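Local structure of cysteine desulfurase (Thermococcus onnurineus, 5B87) at residues Asp125-Thr130 against Leu150-Ile155; Lys173-Val178 against Glu203-Val208; His317-Arg322 against Asn398-Val403; His366-Arg371 against Glu404-Val409. The protein probably removes sulfur from L-cysteine and passes it to a sulfur carrier, leaving L-alanine, with pyridoxal 5'-phosphate as cofactor. All blocks are in the same frame, centred on the assembly; numbering follows the deposited sequence.

Interaction 1 of 4, residues Asp125-Thr130 against Leu150-Ile155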
loop_
_atom_site.group_PDB
_atom_site.type_symbol
_atom_site.label_atom_id
_atom_site.label_comp_id
_atom_site.label_asym_id
_atom_site.label_seq_id
_atom_site.Cartn_x
_atom_site.Cartn_y
_atom_site.Cartn_z
ATOM N N ASP B 125 10.104 25.102 -17.274
ATOM C CA ASP B 125 9.003 25.330 -16.370
ATOM C C ASP B 125 9.516 25.379 -14.954
ATOM O O ASP B 125 10.637 25.013 -14.694
ATOM C CB ASP B 125 7.886 24.325 -16.594
ATOM C CG ASP B 125 6.972 24.736 -17.716
ATOM O OD1 ASP B 125 6.999 25.903 -18.089
ATOM O OD2 ASP B 125 6.216 23.913 -18.225
ATOM N N LYS B 126 8.702 25.870 -14.051
ATOM C CA LYS B 126 9.144 26.037 -12.694
ATOM C C LYS B 126 8.281 25.476 -11.597
ATOM O O LYS B 126 7.112 25.720 -11.532
ATOM C CB LYS B 126 9.348 27.504 -12.450
ATOM C CG LYS B 126 9.779 27.847 -11.063
ATOM C CD LYS B 126 8.961 28.996 -10.560
ATOM C CE LYS B 126 9.736 30.269 -10.584
ATOM N NZ LYS B 126 8.821 31.412 -10.631
ATOM N N ILE B 127 8.913 24.715 -10.733
ATOM C CA ILE B 127 8.279 24.128 -9.601
ATOM C C ILE B 127 8.824 24.899 -8.458
ATOM O O ILE B 127 10.026 25.117 -8.393
ATOM C CB ILE B 127 8.636 22.641 -9.463
ATOM C CG1 ILE B 127 8.029 21.868 -10.614
ATOM C CG2 ILE B 127 8.042 22.038 -8.198
ATOM C CD1 ILE B 127 8.520 20.445 -10.667
ATOM N N VAL B 128 7.940 25.339 -7.574
ATOM C CA VAL B 128 8.402 25.873 -6.310
ATOM C C VAL B 128 7.885 25.110 -5.070
ATOM O O VAL B 128 6.708 24.730 -4.974
ATOM C CB VAL B 128 8.218 27.389 -6.191
ATOM C CG1 VAL B 128 7.640 28.008 -7.451
ATOM C CG2 VAL B 128 7.444 27.792 -4.951
ATOM N N THR B 129 8.809 24.927 -4.132
ATOM C CA THR B 129 8.557 24.284 -2.879
ATOM C C THR B 129 9.184 25.105 -1.709
ATOM O O THR B 129 9.690 26.217 -1.906
ATOM C CB THR B 129 9.026 22.825 -2.935
ATOM O OG1 THR B 129 8.432 22.137 -1.832
ATOM C CG2 THR B 129 10.558 22.678 -2.860
ATOM N N THR B 130 9.148 24.540 -0.524
ATOM C CA THR B 130 9.734 25.183 0.611
ATOM C C THR B 130 11.075 24.538 0.820
ATOM O O THR B 130 11.321 23.486 0.295
ATOM C CB THR B 130 8.858 25.111 1.873
ATOM O OG1 THR B 130 9.209 23.991 2.668
ATOM C CG2 THR B 130 7.427 25.024 1.532
ATOM N N LEU B 150 13.567 21.295 -15.662
ATOM C CA LEU B 150 12.733 22.324 -15.003
ATOM C C LEU B 150 13.592 23.100 -14.048
ATOM O O LEU B 150 14.713 22.691 -13.737
ATOM C CB LEU B 150 11.597 21.679 -14.208
ATOM C CG LEU B 150 10.394 20.992 -14.899
ATOM C CD1 LEU B 150 10.479 20.979 -16.422
ATOM C CD2 LEU B 150 10.174 19.596 -14.341
ATOM N N LYS B 151 13.067 24.237 -13.601
ATOM C CA LYS B 151 13.637 24.958 -12.484
ATOM C C LYS B 151 12.891 24.584 -11.199
ATOM O O LYS B 151 11.670 24.642 -11.127
ATOM C CB LYS B 151 13.569 26.472 -12.697
ATOM C CG LYS B 151 14.658 27.024 -13.625
ATOM C CD LYS B 151 14.222 27.103 -15.077
ATOM C CE LYS B 151 13.270 28.273 -15.310
ATOM N NZ LYS B 151 13.881 29.596 -15.005
ATOM N N LEU B 152 13.652 24.217 -10.181
ATOM C CA LEU B 152 13.117 23.957 -8.879
ATOM C C LEU B 152 13.668 25.044 -7.965
ATOM O O LEU B 152 14.861 25.058 -7.653
ATOM C CB LEU B 152 13.510 22.560 -8.436
ATOM C CG LEU B 152 13.057 22.136 -7.048
ATOM C CD1 LEU B 152 11.549 22.277 -6.920
ATOM C CD2 LEU B 152 13.514 20.708 -6.782
ATOM N N GLU B 153 12.775 25.938 -7.562
ATOM C CA GLU B 153 13.092 27.069 -6.688
ATOM C C GLU B 153 12.415 26.974 -5.300
ATOM O O GLU B 153 11.294 26.554 -5.155
ATOM C CB GLU B 153 12.735 28.376 -7.394
ATOM C CG GLU B 153 13.692 28.662 -8.563
ATOM C CD GLU B 153 13.301 29.858 -9.430
ATOM O OE1 GLU B 153 12.760 30.848 -8.878
ATOM O OE2 GLU B 153 13.572 29.802 -10.663
ATOM N N PHE B 154 13.151 27.367 -4.289
ATOM C CA PHE B 154 12.717 27.234 -2.941
ATOM C C PHE B 154 12.373 28.582 -2.423
ATOM O O PHE B 154 13.220 29.477 -2.491
ATOM C CB PHE B 154 13.834 26.637 -2.127
ATOM C CG PHE B 154 14.293 25.341 -2.674
ATOM C CD1 PHE B 154 13.609 24.175 -2.341
ATOM C CD2 PHE B 154 15.341 25.290 -3.592
ATOM C CE1 PHE B 154 14.010 22.966 -2.848
ATOM C CE2 PHE B 154 15.733 24.088 -4.128
ATOM C CZ PHE B 154 15.058 22.923 -3.761
ATOM N N ILE B 155 11.177 28.740 -1.882
ATOM C CA ILE B 155 10.812 30.000 -1.306
ATOM C C ILE B 155 11.704 30.135 -0.098
ATOM O O ILE B 155 12.149 29.161 0.448
ATOM C CB ILE B 155 9.282 30.206 -1.038
ATOM C CG1 ILE B 155 8.928 30.332 0.424
ATOM C CG2 ILE B 155 8.393 29.187 -1.707
ATOM C CD1 ILE B 155 8.827 31.765 0.846
#
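Asp125-Thr130 and Leu150-Ile155 run side by side as parallel strands joined by five backbone hydrogen bonds. Lys151 N gives to Asp125 O and Ile127 N gives to Lys151 O. Glu153 N gives to Ile127 O, Thr129 N to Glu153 O, and Ile155 N to Thr129 O at 2.9 Å. CA-H...O contacts fill in between, such as Val128 CA to Glu153 O at 3.2 Å.

Apolar contacts lie on both faces. Ile127 CG2 meets Leu152 CD1 at 3.7 Å, while Ile127 CD1 reaches Leu150 CD2. Val128 CG2 meets Ile155 CG2 on the other face, also at 3.7 Å. Back on the Ile127 face, Thr129 CG2 lies 3.4 Å from Phe154 CD1, the two side chains pointing the same way. Thr130 O sits at the edge of this ring, in its plane. A glycine in place of Phe154 would probably open a gap beside Thr129 CG2 and take from Leu272 of the second subunit the ring it packs on.

Charge plays a smaller part. The Lys126 chain bends at chi2 (-134°) and chi3, which brings CE to 3.5 Å from Glu153 OE1. NZ stays too far for a salt bridge and bonds to Lys171 O instead.

Helix 139-148 connects the two strands, making a beta-alpha-beta unit at one margin of the seven-stranded sheet, as in fold type I pyridoxal-phosphate enzymes.

Interaction 2 of 4, residues Lys173-Val178 against Glu203-Val208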
loop_
_atom_site.group_PDB
_atom_site.type_symbol
_atom_site.label_atom_id
_atom_site.label_comp_id
_atom_site.label_asym_id
_atom_site.label_seq_id
_atom_site.Cartn_x
_atom_site.Cartn_y
_atom_site.Cartn_z
ATOM N N LYS B 173 4.752 33.544 -8.781
ATOM C CA LYS B 173 4.334 34.242 -9.978
ATOM C C LYS B 173 4.320 33.441 -11.268
ATOM O O LYS B 173 3.271 33.271 -11.880
ATOM C CB LYS B 173 5.119 35.517 -10.163
ATOM C CG LYS B 173 4.635 36.350 -11.325
ATOM C CD LYS B 173 4.096 37.677 -10.863
ATOM C CE LYS B 173 2.798 37.976 -11.552
ATOM N NZ LYS B 173 2.047 39.025 -10.842
ATOM N N GLY B 174 5.464 32.953 -11.687
ATOM C CA GLY B 174 5.506 32.188 -12.907
ATOM C C GLY B 174 5.653 30.704 -12.683
ATOM O O GLY B 174 6.335 30.035 -13.425
ATOM N N ALA B 175 5.009 30.185 -11.657
ATOM C CA ALA B 175 5.127 28.776 -11.366
ATOM C C ALA B 175 4.040 27.917 -11.951
ATOM O O ALA B 175 2.880 28.261 -11.981
ATOM C CB ALA B 175 5.270 28.524 -9.876
ATOM N N LYS B 176 4.474 26.773 -12.417
ATOM C CA LYS B 176 3.613 25.791 -12.979
ATOM C C LYS B 176 2.971 24.981 -11.859
ATOM O O LYS B 176 1.820 24.648 -11.907
ATOM C CB LYS B 176 4.450 24.895 -13.879
ATOM C CG LYS B 176 3.682 23.936 -14.741
ATOM C CD LYS B 176 2.762 24.654 -15.676
ATOM C CE LYS B 176 2.856 24.108 -17.077
ATOM N NZ LYS B 176 1.507 23.704 -17.525
ATOM N N LEU B 177 3.750 24.685 -10.852
ATOM C CA LEU B 177 3.321 23.874 -9.698
ATOM C C LEU B 177 3.992 24.346 -8.413
ATOM O O LEU B 177 5.165 24.696 -8.408
ATOM C CB LEU B 177 3.656 22.404 -9.957
ATOM C CG LEU B 177 3.096 21.398 -8.949
ATOM C CD1 LEU B 177 2.716 20.103 -9.649
ATOM C CD2 LEU B 177 4.088 21.079 -7.859
ATOM N N VAL B 178 3.225 24.382 -7.340
ATOM C CA VAL B 178 3.739 24.669 -6.001
ATOM C C VAL B 178 3.418 23.496 -5.056
ATOM O O VAL B 178 2.302 23.044 -5.013
ATOM C CB VAL B 178 3.119 25.950 -5.469
ATOM C CG1 VAL B 178 3.709 26.314 -4.122
ATOM C CG2 VAL B 178 3.354 27.065 -6.460
ATOM N N GLU B 203 -2.025 33.145 -9.289
ATOM C CA GLU B 203 -1.049 32.937 -10.306
ATOM C C GLU B 203 -1.259 31.739 -11.259
ATOM O O GLU B 203 -0.450 31.566 -12.173
ATOM C CB GLU B 203 0.347 32.929 -9.655
ATOM C CG GLU B 203 0.655 34.219 -8.851
ATOM C CD GLU B 203 0.720 35.498 -9.707
ATOM O OE1 GLU B 203 0.680 35.418 -10.952
ATOM O OE2 GLU B 203 0.820 36.605 -9.132
ATOM N N GLY B 204 -2.346 30.956 -11.102
ATOM C CA GLY B 204 -2.603 29.821 -11.977
ATOM C C GLY B 204 -1.591 28.695 -11.833
ATOM O O GLY B 204 -1.324 27.966 -12.787
ATOM N N ALA B 205 -1.089 28.501 -10.633
ATOM C CA ALA B 205 -0.171 27.428 -10.358
ATOM C C ALA B 205 -0.887 26.292 -9.655
ATOM O O ALA B 205 -1.733 26.534 -8.821
ATOM C CB ALA B 205 0.932 27.931 -9.472
ATOM N N ILE B 206 -0.541 25.055 -9.980
ATOM C CA ILE B 206 -1.167 23.950 -9.297
ATOM C C ILE B 206 -0.571 23.863 -7.890
ATOM O O ILE B 206 0.615 23.999 -7.708
ATOM C CB ILE B 206 -1.241 22.637 -10.093
ATOM C CG1 ILE B 206 -0.244 21.623 -9.615
ATOM C CG2 ILE B 206 -1.076 22.846 -11.574
ATOM C CD1 ILE B 206 -0.822 20.253 -9.629
ATOM N N PHE B 207 -1.440 23.650 -6.921
ATOM C CA PHE B 207 -1.085 23.610 -5.534
ATOM C C PHE B 207 -1.243 22.245 -4.888
ATOM O O PHE B 207 -2.303 21.719 -4.828
ATOM C CB PHE B 207 -1.921 24.662 -4.839
ATOM C CG PHE B 207 -1.455 25.034 -3.483
ATOM C CD1 PHE B 207 -0.165 25.424 -3.252
ATOM C CD2 PHE B 207 -2.333 25.018 -2.440
ATOM C CE1 PHE B 207 0.229 25.777 -1.997
ATOM C CE2 PHE B 207 -1.938 25.358 -1.186
ATOM C CZ PHE B 207 -0.663 25.745 -0.963
ATOM N N VAL B 208 -0.145 21.689 -4.422
ATOM C CA VAL B 208 -0.106 20.440 -3.773
ATOM C C VAL B 208 0.357 20.648 -2.331
ATOM O O VAL B 208 1.375 21.323 -2.073
ATOM C CB VAL B 208 0.664 19.318 -4.541
ATOM C CG1 VAL B 208 1.201 19.731 -5.887
ATOM C CG2 VAL B 208 1.657 18.553 -3.697
HETATM O O HOH W 1 -0.112 25.350 -13.835
#
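Leu177 has CG anti to the backbone N (chi1 -171°), which sets its two methyls against Ile206 and Val208. Leu177 CD1 lies 3.3 Å from Ile206 CG1, tighter than usual for two carbons, and Leu177 CD2 touches Val208 CG1. At the other end of the contact, Glu203 bends at chi2 (-64°) and Lys173 at chi2 and chi3. This brings Lys173 NZ to 3.2 Å from Glu203 OE2, a salt bridge whose hydrogen bond is weak. The Lys173 CE carbon lies alongside both carboxylate oxygens. With a lysine in place of Glu203, Lys173 would probably lose its charge partner and face a like charge instead.

The backbones join at the strand end, around Leu177 and Ile206. Val178 N gives to Ile206 O at 2.7 Å and Val208 N gives to Val178 O. Ile206 N gives to Lys176 O at 3.1 Å, but from 37° above the carbonyl plane. Lys176 O also accepts a hydrogen bond from a water at 2.8 Å, and the same water donates a second one to Gly204 O. The water thus bridges the two segments before the strands pair. Ala205 CB packs 3.2 Å from Ala175 O. On the face of Val178 and Phe207, Val178 CB meets the edge of the Phe207 ring at CD1.

Gly204, with positive phi, ends helix 193-203 in a Schellman motif, and the chain then enters strand 206-210. Strand 177-181, this helix and strand 206-210 make a beta-alpha-beta unit. Leu117 of helix 106-117 packs on Leu177 and Ile206. Strand 126-129 lies beyond strand 177-181, and strand 229-233 beyond strand 206-210.

Interaction 3 of 4, residues His317-Arg322 against Asn398-Val403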
loop_
_atom_site.group_PDB
_atom_site.type_symbol
_atom_site.label_atom_id
_atom_site.label_comp_id
_atom_site.label_asym_id
_atom_site.label_seq_id
_atom_site.Cartn_x
_atom_site.Cartn_y
_atom_site.Cartn_z
ATOM N N HIS B 317 -1.117 21.890 22.078
ATOM C CA HIS B 317 -0.614 23.194 22.379
ATOM C C HIS B 317 -0.203 23.324 23.861
ATOM O O HIS B 317 0.859 23.814 24.123
ATOM C CB HIS B 317 -1.621 24.262 22.008
ATOM C CG HIS B 317 -1.301 25.596 22.599
ATOM N ND1 HIS B 317 -2.092 26.198 23.555
ATOM C CD2 HIS B 317 -0.233 26.404 22.426
ATOM C CE1 HIS B 317 -1.537 27.336 23.926
ATOM N NE2 HIS B 317 -0.409 27.482 23.252
ATOM N N LYS B 318 -1.008 22.834 24.799
ATOM C CA LYS B 318 -0.603 22.749 26.206
ATOM C C LYS B 318 0.654 21.935 26.464
ATOM O O LYS B 318 1.445 22.288 27.341
ATOM C CB LYS B 318 -1.739 22.201 27.078
ATOM C CG LYS B 318 -2.943 23.133 27.098
ATOM C CD LYS B 318 -4.108 22.532 27.895
ATOM C CE LYS B 318 -3.865 22.465 29.403
ATOM N NZ LYS B 318 -4.988 21.737 30.049
ATOM N N LEU B 319 0.835 20.846 25.742
ATOM C CA LEU B 319 2.020 20.030 25.931
ATOM C C LEU B 319 3.239 20.688 25.376
ATOM O O LEU B 319 4.312 20.603 25.982
ATOM C CB LEU B 319 1.850 18.709 25.258
ATOM C CG LEU B 319 0.702 17.808 25.779
ATOM C CD1 LEU B 319 0.481 16.707 24.773
ATOM C CD2 LEU B 319 0.992 17.220 27.140
ATOM N N VAL B 320 3.065 21.341 24.220
ATOM C CA VAL B 320 4.108 22.148 23.585
ATOM C C VAL B 320 4.537 23.366 24.475
ATOM O O VAL B 320 5.690 23.588 24.646
ATOM C CB VAL B 320 3.685 22.607 22.158
ATOM C CG1 VAL B 320 4.662 23.646 21.612
ATOM C CG2 VAL B 320 3.646 21.415 21.192
ATOM N N LYS B 321 3.582 24.099 25.031
ATOM C CA LYS B 321 3.794 25.201 25.951
ATOM C C LYS B 321 4.601 24.784 27.187
ATOM O O LYS B 321 5.630 25.404 27.503
ATOM C CB LYS B 321 2.448 25.814 26.367
ATOM C CG LYS B 321 2.536 27.176 27.051
ATOM C CD LYS B 321 1.172 27.866 27.086
ATOM C CE LYS B 321 1.250 29.310 27.613
ATOM N NZ LYS B 321 1.799 29.284 28.990
ATOM N N ARG B 322 4.200 23.728 27.858
ATOM C CA ARG B 322 4.944 23.262 29.020
ATOM C C ARG B 322 6.356 22.749 28.670
ATOM O O ARG B 322 7.347 23.108 29.327
ATOM C CB ARG B 322 4.161 22.215 29.763
ATOM C CG ARG B 322 4.778 21.741 31.118
ATOM C CD ARG B 322 4.902 22.851 32.206
ATOM N NE ARG B 322 5.729 22.401 33.324
ATOM C CZ ARG B 322 6.964 22.813 33.628
ATOM N NH1 ARG B 322 7.577 23.765 32.948
ATOM N NH2 ARG B 322 7.616 22.237 34.626
ATOM N N ASN B 398 -1.256 12.215 24.983
ATOM C CA ASN B 398 -0.076 12.454 25.864
ATOM C C ASN B 398 -0.551 13.374 26.986
ATOM O O ASN B 398 -1.531 14.068 26.820
ATOM C CB ASN B 398 1.112 13.055 25.115
ATOM C CG ASN B 398 1.719 12.075 24.142
ATOM O OD1 ASN B 398 1.721 12.323 22.942
ATOM N ND2 ASN B 398 2.206 10.938 24.647
ATOM N N SER B 399 0.163 13.405 28.104
ATOM C CA SER B 399 -0.322 14.154 29.284
ATOM C C SER B 399 0.722 15.127 29.784
ATOM O O SER B 399 1.963 14.979 29.583
ATOM C CB SER B 399 -0.716 13.211 30.393
ATOM O OG SER B 399 0.434 12.592 30.901
ATOM N N LEU B 400 0.230 16.104 30.491
ATOM C CA LEU B 400 1.062 17.054 31.123
ATOM C C LEU B 400 1.917 16.293 32.124
ATOM O O LEU B 400 3.015 16.658 32.356
ATOM C CB LEU B 400 0.217 18.091 31.815
ATOM C CG LEU B 400 0.195 19.525 31.307
ATOM C CD1 LEU B 400 0.980 19.752 30.050
ATOM C CD2 LEU B 400 -1.186 20.108 31.196
ATOM N N GLU B 401 1.407 15.224 32.703
ATOM C CA GLU B 401 2.166 14.450 33.658
ATOM C C GLU B 401 3.387 13.849 33.019
ATOM O O GLU B 401 4.436 13.854 33.595
ATOM C CB GLU B 401 1.326 13.361 34.310
ATOM C CG GLU B 401 0.361 13.849 35.365
ATOM C CD GLU B 401 -0.947 14.356 34.795
ATOM O OE1 GLU B 401 -1.170 14.241 33.586
ATOM O OE2 GLU B 401 -1.756 14.879 35.559
ATOM N N GLU B 402 3.215 13.321 31.828
ATOM C CA GLU B 402 4.311 12.788 31.040
ATOM C C GLU B 402 5.380 13.844 30.725
ATOM O O GLU B 402 6.551 13.562 30.748
ATOM C CB GLU B 402 3.826 12.220 29.704
ATOM C CG GLU B 402 2.961 10.985 29.827
ATOM C CD GLU B 402 2.480 10.474 28.472
ATOM O OE1 GLU B 402 2.239 11.274 27.529
ATOM O OE2 GLU B 402 2.367 9.240 28.341
ATOM N N VAL B 403 4.951 15.036 30.390
ATOM C CA VAL B 403 5.874 16.096 30.110
ATOM C C VAL B 403 6.691 16.415 31.365
ATOM O O VAL B 403 7.894 16.585 31.243
ATOM C CB VAL B 403 5.176 17.333 29.576
ATOM C CG1 VAL B 403 6.152 18.491 29.541
ATOM C CG2 VAL B 403 4.601 17.036 28.187
#
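Leu319 packs against the start of helix 400-413, where Ser399 is the N-cap and forms a capping box with Glu402. Its own helix, 309-329, thus meets a helix N terminus in the C-terminal part of the fold.

The tight part gathers round the two methyls of Leu319. CD2 lies 3.4 Å from Ser399 C and 3.8 Å from Val403 CG2, and it also touches Leu400 CD1. CD1 meets Asn398 CB crosswise at 3.7 Å. Leu319 CG is anti to the carbonyl carbon (chi1 -62°), which directs both methyls to this corner.

The outer side is looser; Lys318, Arg322 and Leu400 are partly exposed there. Lys318 CE only grazes Leu400 CD2 at 4.0 Å. Arg322 contributes just its aliphatic part, CB to Leu400 and CG to Val403 CG1. Its guanidinium group turns to a salt bridge with Glu404. No hydrogen bond crosses between the segments.

Within 398-403 polar bonds hold the helix start. Glu402 N gives to Ser399 OG at 3.0 Å. The Asn398 amide also bonds His395 N through OD1 and Tyr39 O through ND2. Glu402 OE1 accepts twice: from Asn398 ND2 on its syn side at 2.9 Å, and from Ser399 N, 49° above the carboxylate plane.

Interaction 4 of 4, residues His366-Arg371 against Glu404-Val409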
loop_
_atom_site.group_PDB
_atom_site.type_symbol
_atom_site.label_atom_id
_atom_site.label_comp_id
_atom_site.label_asym_id
_atom_site.label_seq_id
_atom_site.Cartn_x
_atom_site.Cartn_y
_atom_site.Cartn_z
ATOM N N HIS B 366 14.743 5.407 30.404
ATOM C CA HIS B 366 13.662 5.826 31.342
ATOM C C HIS B 366 12.264 5.658 30.734
ATOM O O HIS B 366 11.304 6.272 31.182
ATOM C CB HIS B 366 13.835 7.281 31.763
ATOM C CG HIS B 366 14.969 7.520 32.705
ATOM N ND1 HIS B 366 16.284 7.573 32.291
ATOM C CD2 HIS B 366 14.979 7.784 34.032
ATOM C CE1 HIS B 366 17.060 7.827 33.328
ATOM N NE2 HIS B 366 16.293 7.965 34.393
ATOM N N SER B 367 12.139 4.843 29.690
ATOM C CA SER B 367 10.825 4.546 29.094
ATOM C C SER B 367 10.163 5.731 28.421
ATOM O O SER B 367 8.928 5.802 28.367
ATOM C CB SER B 367 9.876 3.888 30.128
ATOM O OG SER B 367 10.350 2.574 30.448
ATOM N N ILE B 368 10.966 6.662 27.918
ATOM C CA ILE B 368 10.446 7.790 27.165
ATOM C C ILE B 368 10.955 7.586 25.719
ATOM O O ILE B 368 12.166 7.588 25.505
ATOM C CB ILE B 368 10.940 9.120 27.735
ATOM C CG1 ILE B 368 10.251 9.438 29.058
ATOM C CG2 ILE B 368 10.731 10.278 26.759
ATOM C CD1 ILE B 368 11.039 10.344 29.972
ATOM N N MET B 369 10.009 7.426 24.771
ATOM C CA MET B 369 10.292 7.206 23.371
ATOM C C MET B 369 10.353 8.506 22.604
ATOM O O MET B 369 9.368 9.255 22.474
ATOM C CB MET B 369 9.217 6.301 22.695
ATOM C CG MET B 369 8.802 5.025 23.432
ATOM S SD MET B 369 10.038 3.773 23.733
ATOM C CE MET B 369 10.696 4.218 25.325
ATOM N N VAL B 370 11.507 8.750 22.018
ATOM C CA VAL B 370 11.744 9.993 21.360
ATOM C C VAL B 370 12.520 9.651 20.087
ATOM O O VAL B 370 13.073 8.601 19.994
ATOM C CB VAL B 370 12.466 10.860 22.409
ATOM C CG1 VAL B 370 13.914 11.134 22.053
ATOM C CG2 VAL B 370 11.706 12.111 22.705
ATOM N N ARG B 371 12.505 10.487 19.071
ATOM C CA ARG B 371 13.329 10.221 17.888
ATOM C C ARG B 371 14.555 11.132 17.815
ATOM O O ARG B 371 14.526 12.279 18.261
ATOM C CB ARG B 371 12.534 10.326 16.590
ATOM C CG ARG B 371 13.079 9.404 15.497
ATOM C CD ARG B 371 12.004 8.792 14.613
ATOM N NE ARG B 371 12.447 7.486 14.095
ATOM C CZ ARG B 371 11.924 6.284 14.375
ATOM N NH1 ARG B 371 10.863 6.132 15.153
ATOM N NH2 ARG B 371 12.473 5.200 13.834
ATOM N N GLU B 404 6.069 16.433 32.527
ATOM C CA GLU B 404 6.765 16.686 33.765
ATOM C C GLU B 404 7.778 15.622 34.050
ATOM O O GLU B 404 8.852 15.927 34.459
ATOM C CB GLU B 404 5.834 16.801 34.955
ATOM C CG GLU B 404 4.956 18.021 34.988
ATOM C CD GLU B 404 5.717 19.310 34.945
ATOM O OE1 GLU B 404 6.898 19.333 35.236
ATOM O OE2 GLU B 404 5.130 20.306 34.615
ATOM N N THR B 405 7.431 14.387 33.835
ATOM C CA THR B 405 8.392 13.365 34.089
ATOM C C THR B 405 9.516 13.454 33.035
ATOM O O THR B 405 10.648 13.201 33.327
ATOM C CB THR B 405 7.768 11.984 34.417
ATOM O OG1 THR B 405 8.384 10.956 33.674
ATOM C CG2 THR B 405 6.325 11.941 34.181
ATOM N N PHE B 406 9.190 13.879 31.830
ATOM C CA PHE B 406 10.185 14.075 30.806
ATOM C C PHE B 406 11.180 15.158 31.245
ATOM O O PHE B 406 12.350 14.966 31.199
ATOM C CB PHE B 406 9.534 14.432 29.486
ATOM C CG PHE B 406 10.446 15.076 28.494
ATOM C CD1 PHE B 406 11.275 14.322 27.721
ATOM C CD2 PHE B 406 10.448 16.428 28.321
ATOM C CE1 PHE B 406 12.107 14.909 26.806
ATOM C CE2 PHE B 406 11.267 17.024 27.409
ATOM C CZ PHE B 406 12.094 16.261 26.640
ATOM N N LEU B 407 10.680 16.294 31.664
ATOM C CA LEU B 407 11.520 17.366 32.128
ATOM C C LEU B 407 12.387 16.925 33.304
ATOM O O LEU B 407 13.521 17.310 33.398
ATOM C CB LEU B 407 10.698 18.582 32.466
ATOM C CG LEU B 407 10.064 19.259 31.267
ATOM C CD1 LEU B 407 9.064 20.305 31.661
ATOM C CD2 LEU B 407 11.082 19.846 30.330
ATOM N N GLY B 408 11.840 16.114 34.187
ATOM C CA GLY B 408 12.583 15.532 35.312
ATOM C C GLY B 408 13.805 14.738 34.891
ATOM O O GLY B 408 14.834 14.853 35.512
ATOM N N VAL B 409 13.725 13.976 33.824
ATOM C CA VAL B 409 14.899 13.266 33.399
ATOM C C VAL B 409 15.812 14.172 32.567
ATOM O O VAL B 409 16.997 13.986 32.553
ATOM C CB VAL B 409 14.626 11.841 32.827
ATOM C CG1 VAL B 409 13.171 11.486 32.854
ATOM C CG2 VAL B 409 15.248 11.598 31.477
#
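Ile368 CD1 lies over the backbone of helix 400-413 and fits between Phe406 and Val409. It is 3.9 Å from Phe406 CA and 3.8 Å from Val409 CG1. Ile368 CG1 is anti to the carbonyl carbon (chi1 -73°) and the chain runs on extended, which carries CD1 out to the helix. The other branch, CG2, comes 4.2 Å from Phe406 CD1. The Phe406 side chain lies nearly perpendicular to that of Ile368. The Ile368 and Val409 side chains point opposite ways and overlap alongside.

A second, lighter contact involves His366. Val409 lies over one face of the imidazole, with its CB offset toward the rim of the ring. Val409 CG2 is 4.2 Å from His366 ND1, so this is plain van der Waals contact. The ring is held in its rotation by a hydrogen bond from ND1 to Ile362 O. Val409 therefore touches both Ile368 and His366. The contact is wholly apolar across the segments, with no hydrogen bond, and the buried area is small, 222 Å². The contact lies away from the cofactor site.

Ser367 has positive phi and is the C-prime residue of a Schellman motif that ends helix 356-365. The chain turns there into strand 368-373. Leu363 of helix 356-365 packs on Val409. Strand 38-39, whose Ile38 touches Ile368 and Thr405, borders strand 368-373 on one side, and strand 389-393 borders it on the other. Helix 400-413 thus packs on the four-stranded sheet, and Arg371, farther along the strand, bonds to Ser75 of the second subunit.

How the interactions relate
Interaction 1 comes first along the chain and closes the loop through helix 139-148. Interaction 2 follows in series and closes the longer one through helix 193-203. The two touch, since strands 126-129 and 177-181 are neighbours in the seven-stranded sheet. Residues 317-322 open interaction 3, which closes only at 398-403. Interaction 4 opens inside that span, at 366-371, and closes beyond it at 404-409, so the two cross. Both use helix 400-413, tying it to helix 309-329 and to the four-stranded sheet. They also touch directly through the Arg322 and Glu404 side chains. The centres of interactions 2 and 4 are about 43 Å apart, on opposite sides of the chain's centre.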